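Local coordinates for glutamine amidotransferase domain-containing protein (Thermotoga maritima, PDB 1O1Y), which probably acts as a glutamine amidotransferase, releasing ammonia from glutamine for transfer to an acceptor that is not established, at residues Leu16-Val21 with Asp41-Pro46; Val21-Leu26 with Lys194-Ala199. One frame throughout, in Å; residues are numbered along the deposited sequence.

Contact 1. Residues Leu16-Val21 with Asp41-Pro46; sequences LAIRHV and DYLDTP
Arg-19 and Asp-44 form a side-on salt bridge just beyond the outermost strand 39-43 and its parallel neighbour 14-18 in the flavodoxin-like sheet, which helix 28-35 joins into a beta-alpha-beta unit. Arg-19 NE reaches Asp-44 OD2 at 2.8 Å and NH2 reaches OD1 at 3.0 Å, each on a syn lone pair, with guanidinium and carboxylate nearly coplanar. A bend at chi3 of the arginine (60°) turns NE and NH2 to the acid. The same flat group lies over the Tyr-42 ring, its plane 7° from the ring's, with Arg-19 CZ 3.9 Å from the ring centroid: a stacked cation-pi contact that, with the paired carboxylate at its edge, fixes the rotation of the guanidinium. A leucine in place of Arg-19 would probably leave the Asp-44 carboxylate without its charged mate and the tyrosine face without its stacked cation. Water 1 adds a second tie, donating to both Arg-19 O and Asp-44 OD2. The Tyr-42 hydroxyl is held elsewhere, by Glu-30 and Leu-26 N.

Between the backbones, Ala-17 N bonds to Asp-41 O, Ala-17 O takes the N-H of Leu-43 at 2.7 Å, and Arg-19 N closes on Leu-43 O, all three nearly straight. On the sheet face of Leu-16, Ile-18 and Leu-43, Leu-16 CD1 packs on Leu-43 CB at 3.9 Å; Leu-43 also touches Leu-85 of helix 78-92. From that helix Glu-82 bonds to both His-20 NE2 and Thr-45 OG1. On the tyrosine face, Ala-17 CB rests obliquely against Tyr-42 CD2. Past the strands, Pro-46 CG lies 3.6 Å from His-20 O.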
loop_
_atom_site.group_PDB
_atom_site.type_symbol
_atom_site.label_atom_id
_atom_site.label_comp_id
_atom_site.label_asym_id
_atom_site.label_seq_id
_atom_site.Cartn_x
_atom_site.Cartn_y
_atom_site.Cartn_z
ATOM N N LEU A 16 -7.860 10.559 1.910
ATOM C CA LEU A 16 -8.176 10.229 0.522
ATOM C C LEU A 16 -7.646 8.834 0.236
ATOM O O LEU A 16 -6.426 8.565 0.327
ATOM C CB LEU A 16 -7.472 11.199 -0.431
ATOM C CG LEU A 16 -7.755 10.970 -1.905
ATOM C CD1 LEU A 16 -9.249 11.122 -2.226
ATOM C CD2 LEU A 16 -6.943 11.954 -2.755
ATOM N N ALA A 17 -8.541 7.976 -0.201
ATOM C CA ALA A 17 -8.217 6.586 -0.521
ATOM C C ALA A 17 -8.397 6.363 -2.042
ATOM O O ALA A 17 -9.509 6.242 -2.541
ATOM C CB ALA A 17 -9.109 5.633 0.274
ATOM N N ILE A 18 -7.282 6.322 -2.756
ATOM C CA ILE A 18 -7.278 6.151 -4.195
ATOM C C ILE A 18 -7.219 4.637 -4.485
ATOM O O ILE A 18 -6.255 3.957 -4.174
ATOM C CB ILE A 18 -6.105 6.882 -4.867
ATOM C CG1 ILE A 18 -6.108 8.376 -4.476
ATOM C CG2 ILE A 18 -6.158 6.708 -6.387
ATOM C CD1 ILE A 18 -4.837 9.137 -4.939
ATOM N N ARG A 19 -8.291 4.157 -5.066
ATOM C CA ARG A 19 -8.555 2.736 -5.230
ATOM C C ARG A 19 -8.651 2.312 -6.706
ATOM O O ARG A 19 -9.345 2.924 -7.512
ATOM C CB ARG A 19 -9.852 2.392 -4.513
ATOM C CG ARG A 19 -10.225 0.857 -4.635
ATOM C CD ARG A 19 -11.332 0.416 -3.715
ATOM N NE ARG A 19 -12.569 1.170 -3.983
ATOM C CZ ARG A 19 -13.700 1.063 -3.291
ATOM N NH1 ARG A 19 -13.860 0.102 -2.392
ATOM N NH2 ARG A 19 -14.719 1.868 -3.558
ATOM N N HIS A 20 -7.903 1.278 -7.044
ATOM C CA HIS A 20 -7.879 0.757 -8.404
ATOM C C HIS A 20 -8.777 -0.428 -8.667
ATOM O O HIS A 20 -9.232 -0.624 -9.793
ATOM C CB HIS A 20 -6.493 0.328 -8.669
ATOM C CG HIS A 20 -5.513 1.431 -8.544
ATOM N ND1 HIS A 20 -4.348 1.305 -7.821
ATOM C CD2 HIS A 20 -5.584 2.726 -8.934
ATOM C CE1 HIS A 20 -3.663 2.437 -7.908
ATOM N NE2 HIS A 20 -4.387 3.312 -8.587
ATOM N N VAL A 21 -9.007 -1.217 -7.626
ATOM C CA VAL A 21 -9.772 -2.453 -7.716
ATOM C C VAL A 21 -10.667 -2.467 -6.504
ATOM O O VAL A 21 -10.159 -2.297 -5.404
ATOM C CB VAL A 21 -8.823 -3.675 -7.674
ATOM C CG1 VAL A 21 -9.604 -4.954 -7.735
ATOM C CG2 VAL A 21 -7.836 -3.633 -8.893
ATOM N N ASP A 41 -12.661 9.518 1.968
ATOM C CA ASP A 41 -13.286 9.494 0.640
ATOM C C ASP A 41 -12.543 8.500 -0.203
ATOM O O ASP A 41 -11.305 8.571 -0.311
ATOM C CB ASP A 41 -13.157 10.860 -0.049
ATOM C CG ASP A 41 -13.840 11.997 0.717
ATOM O OD1 ASP A 41 -14.859 11.783 1.396
ATOM O OD2 ASP A 41 -13.481 13.172 0.596
ATOM N N TYR A 42 -13.264 7.535 -0.784
ATOM C CA TYR A 42 -12.644 6.718 -1.816
ATOM C C TYR A 42 -12.656 7.537 -3.117
ATOM O O TYR A 42 -13.644 8.202 -3.460
ATOM C CB TYR A 42 -13.409 5.421 -2.058
ATOM C CG TYR A 42 -13.052 4.300 -1.107
ATOM C CD1 TYR A 42 -13.912 3.912 -0.107
ATOM C CD2 TYR A 42 -11.857 3.593 -1.263
ATOM C CE1 TYR A 42 -13.601 2.885 0.731
ATOM C CE2 TYR A 42 -11.523 2.581 -0.420
ATOM C CZ TYR A 42 -12.399 2.201 0.560
ATOM O OH TYR A 42 -12.059 1.192 1.396
ATOM N N LEU A 43 -11.570 7.460 -3.842
ATOM C CA LEU A 43 -11.486 8.000 -5.210
ATOM C C LEU A 43 -11.238 6.802 -6.147
ATOM O O LEU A 43 -10.169 6.234 -6.145
ATOM C CB LEU A 43 -10.370 9.007 -5.349
ATOM C CG LEU A 43 -10.251 9.645 -6.744
ATOM C CD1 LEU A 43 -11.450 10.503 -7.082
ATOM C CD2 LEU A 43 -8.960 10.443 -6.819
ATOM N N ASP A 44 -12.260 6.424 -6.892
ATOM C CA ASP A 44 -12.194 5.295 -7.824
ATOM C C ASP A 44 -11.948 5.852 -9.209
ATOM O O ASP A 44 -12.869 6.084 -10.001
ATOM C CB ASP A 44 -13.470 4.483 -7.780
ATOM C CG ASP A 44 -13.581 3.702 -6.479
ATOM O OD1 ASP A 44 -14.420 4.057 -5.630
ATOM O OD2 ASP A 44 -12.832 2.754 -6.235
ATOM N N THR A 45 -10.677 6.087 -9.481
ATOM C CA THR A 45 -10.295 6.712 -10.735
ATOM C C THR A 45 -10.645 5.867 -11.961
ATOM O O THR A 45 -10.939 6.452 -12.989
ATOM C CB THR A 45 -8.801 7.034 -10.788
ATOM O OG1 THR A 45 -8.056 5.876 -10.428
ATOM C CG2 THR A 45 -8.452 8.111 -9.706
ATOM N N PRO A 46 -10.630 4.534 -11.889
ATOM C CA PRO A 46 -11.034 3.762 -13.083
ATOM C C PRO A 46 -12.463 3.978 -13.469
ATOM O O PRO A 46 -12.847 3.712 -14.613
ATOM C CB PRO A 46 -10.753 2.312 -12.677
ATOM C CG PRO A 46 -9.760 2.436 -11.622
ATOM C CD PRO A 46 -10.202 3.633 -10.806
HETATM O O HOH W 1 -11.553 1.570 -8.380
#

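Contact 2. Residues Val21-Leu26 with Lys194-Ala199; sequences VEIEDL and KRWIEA. With SO4 (sulfate ion), chain J.
Water 2 joins Trp-196 to Asp-25: it accepts from the indole NE1 at 3.0 Å, lying in the ring plane at its edge, and probably donates to Asp-25 OD1, 3.2 Å away. Asp-25 OD1 also takes the backbone N-H of Gly-27. Over one face of the indole lie two aliphatic groups. Ile-23 CG2 stands above the five-membered ring, 4.1 Å from its centroid, and Glu-24 CG stands above the six-membered ring in a second CH-pi contact. Glu-24 CG is placed anti to its own carbonyl carbon (chi1 -56°), and the chain runs on extended, crossing the indole at about a right angle. Glu-24 OE2 has a weak hydrogen bond to the Tyr-200 hydroxyl. His-185 meets the same tryptophan edge-to-face. One turn along the helix, Ala-199 CB touches Ile-23 CG1 at 4.0 Å, so the two branches of Ile-23 divide the contact, CG2 on the indole and CG1 on the alanine methyl. Arg-195 CB comes near Ile-23 CD1, but its guanidinium reaches out to a sulfate, probably from the crystallisation liquor, where NE bonds to O4 at 3.1 Å; Arg-191 holds the same ion. Here a type I beta turn, Val-21 to Glu-24, overlapping an inverse gamma turn centred on Glu-24, packs through side chains against helix 190-199.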
loop_
_atom_site.group_PDB
_atom_site.type_symbol
_atom_site.label_atom_id
_atom_site.label_comp_id
_atom_site.label_asym_id
_atom_site.label_seq_id
_atom_site.Cartn_x
_atom_site.Cartn_y
_atom_site.Cartn_z
ATOM N N VAL A 21 -9.007 -1.217 -7.626
ATOM C CA VAL A 21 -9.772 -2.453 -7.716
ATOM C C VAL A 21 -10.667 -2.467 -6.504
ATOM O O VAL A 21 -10.159 -2.297 -5.404
ATOM C CB VAL A 21 -8.823 -3.675 -7.674
ATOM C CG1 VAL A 21 -9.604 -4.954 -7.735
ATOM C CG2 VAL A 21 -7.836 -3.633 -8.893
ATOM N N GLU A 22 -11.971 -2.670 -6.702
ATOM C CA GLU A 22 -12.935 -2.486 -5.609
ATOM C C GLU A 22 -12.619 -3.342 -4.376
ATOM O O GLU A 22 -12.689 -2.859 -3.241
ATOM C CB GLU A 22 -14.348 -2.757 -6.078
ATOM C CG GLU A 22 -15.386 -2.474 -5.001
ATOM C CD GLU A 22 -16.798 -2.564 -5.532
ATOM O OE1 GLU A 22 -16.985 -2.935 -6.721
ATOM O OE2 GLU A 22 -17.724 -2.258 -4.748
ATOM N N ILE A 23 -12.229 -4.593 -4.621
ATOM C CA ILE A 23 -11.866 -5.537 -3.552
ATOM C C ILE A 23 -10.594 -5.148 -2.824
ATOM O O ILE A 23 -10.419 -5.461 -1.646
ATOM C CB ILE A 23 -11.701 -6.966 -4.181
ATOM C CG1 ILE A 23 -13.075 -7.494 -4.596
ATOM C CG2 ILE A 23 -10.990 -7.925 -3.261
ATOM C CD1 ILE A 23 -13.967 -7.864 -3.459
ATOM N N GLU A 24 -9.699 -4.502 -3.538
ATOM C CA GLU A 24 -8.417 -4.122 -2.997
ATOM C C GLU A 24 -8.572 -2.737 -2.385
ATOM O O GLU A 24 -8.018 -1.736 -2.835
ATOM C CB GLU A 24 -7.309 -4.243 -4.025
ATOM C CG GLU A 24 -7.285 -5.678 -4.580
ATOM C CD GLU A 24 -6.249 -5.969 -5.670
ATOM O OE1 GLU A 24 -5.205 -5.299 -5.717
ATOM O OE2 GLU A 24 -6.475 -6.933 -6.455
ATOM N N ASP A 25 -9.278 -2.740 -1.275
ATOM C CA ASP A 25 -9.740 -1.523 -0.631
ATOM C C ASP A 25 -8.900 -1.196 0.598
ATOM O O ASP A 25 -7.765 -1.657 0.731
ATOM C CB ASP A 25 -11.218 -1.650 -0.368
ATOM C CG ASP A 25 -11.544 -2.696 0.720
ATOM O OD1 ASP A 25 -10.640 -3.337 1.312
ATOM O OD2 ASP A 25 -12.719 -2.907 1.025
ATOM N N LEU A 26 -9.428 -0.385 1.512
ATOM C CA LEU A 26 -8.646 0.026 2.671
ATOM C C LEU A 26 -8.371 -1.095 3.660
ATOM O O LEU A 26 -7.543 -0.948 4.549
ATOM C CB LEU A 26 -9.317 1.187 3.401
ATOM C CG LEU A 26 -9.156 2.554 2.727
ATOM C CD1 LEU A 26 -10.221 3.502 3.319
ATOM C CD2 LEU A 26 -7.783 3.119 2.849
ATOM N N LYS A 194 -10.908 -13.105 3.277
ATOM C CA LYS A 194 -12.002 -13.882 2.752
ATOM C C LYS A 194 -12.511 -13.292 1.420
ATOM O O LYS A 194 -12.898 -14.032 0.520
ATOM C CB LYS A 194 -13.172 -13.967 3.723
ATOM C CG LYS A 194 -12.928 -14.847 4.898
ATOM C CD LYS A 194 -14.070 -14.712 5.902
ATOM C CE LYS A 194 -13.809 -15.532 7.157
ATOM N NZ LYS A 194 -15.078 -15.961 7.828
ATOM N N ARG A 195 -12.577 -11.972 1.337
ATOM C CA ARG A 195 -13.019 -11.310 0.102
ATOM C C ARG A 195 -12.038 -11.536 -1.041
ATOM O O ARG A 195 -12.458 -11.740 -2.178
ATOM C CB ARG A 195 -13.194 -9.792 0.310
ATOM C CG ARG A 195 -14.393 -9.477 1.240
ATOM C CD ARG A 195 -15.727 -9.989 0.746
ATOM N NE ARG A 195 -16.821 -9.673 1.665
ATOM C CZ ARG A 195 -18.111 -9.850 1.379
ATOM N NH1 ARG A 195 -18.493 -10.366 0.204
ATOM N NH2 ARG A 195 -19.029 -9.526 2.282
ATOM N N TRP A 196 -10.754 -11.452 -0.741
ATOM C CA TRP A 196 -9.705 -11.629 -1.762
ATOM C C TRP A 196 -9.669 -13.052 -2.291
ATOM O O TRP A 196 -9.553 -13.283 -3.512
ATOM C CB TRP A 196 -8.323 -11.287 -1.254
ATOM C CG TRP A 196 -7.962 -9.845 -1.109
ATOM C CD1 TRP A 196 -8.687 -8.864 -0.493
ATOM C CD2 TRP A 196 -6.750 -9.230 -1.540
ATOM N NE1 TRP A 196 -7.999 -7.679 -0.540
ATOM C CE2 TRP A 196 -6.810 -7.877 -1.173
ATOM C CE3 TRP A 196 -5.623 -9.684 -2.273
ATOM C CZ2 TRP A 196 -5.796 -6.991 -1.440
ATOM C CZ3 TRP A 196 -4.617 -8.789 -2.551
ATOM C CH2 TRP A 196 -4.725 -7.437 -2.133
ATOM N N ILE A 197 -9.764 -14.021 -1.393
ATOM C CA ILE A 197 -9.739 -15.411 -1.845
ATOM C C ILE A 197 -10.952 -15.776 -2.667
ATOM O O ILE A 197 -10.836 -16.561 -3.589
ATOM C CB ILE A 197 -9.447 -16.428 -0.699
ATOM C CG1 ILE A 197 -10.622 -16.571 0.246
ATOM C CG2 ILE A 197 -8.171 -16.072 0.008
ATOM C CD1 ILE A 197 -10.226 -17.234 1.558
ATOM N N GLU A 198 -12.117 -15.198 -2.372
ATOM C CA GLU A 198 -13.265 -15.363 -3.232
ATOM C C GLU A 198 -13.084 -14.623 -4.573
ATOM O O GLU A 198 -13.428 -15.196 -5.604
ATOM C CB GLU A 198 -14.560 -14.933 -2.541
ATOM C CG GLU A 198 -15.832 -15.099 -3.362
ATOM C CD GLU A 198 -16.134 -16.543 -3.749
ATOM O OE1 GLU A 198 -15.530 -17.490 -3.183
ATOM O OE2 GLU A 198 -16.985 -16.739 -4.643
ATOM N N ALA A 199 -12.566 -13.405 -4.556
ATOM C CA ALA A 199 -12.425 -12.625 -5.784
ATOM C C ALA A 199 -11.426 -13.288 -6.742
ATOM O O ALA A 199 -11.600 -13.216 -7.970
ATOM C CB ALA A 199 -11.962 -11.205 -5.507
HETATM S S SO4 J . -17.022 -7.506 4.549
HETATM O O1 SO4 J . -18.132 -7.039 3.724
HETATM O O2 SO4 J . -17.291 -8.843 5.087
HETATM O O3 SO4 J . -16.851 -6.544 5.632
HETATM O O4 SO4 J . -15.823 -7.585 3.724
HETATM O O HOH W 2 -7.977 -4.979 0.735
#

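From the N terminus, strand 14-18 enters contact 1 and runs on into the loop of contact 2, Val-21 belonging to both. The chain then passes through helix 28-35 and returns as strand 39-43, closing contact 1 as a beta-alpha-beta crossover. Contact 2 closes a far longer loop, after all the strands of the main sheet have been laid down, when helix 190-199 comes back to residues 21-26. The segments therefore alternate along the chain, and the two closures cross. Their centres lie 14 Å apart, bridged where the loop's Leu-26 packs on Ala-17. Together they tie the edge of the sheet, through one loop, to a late helix.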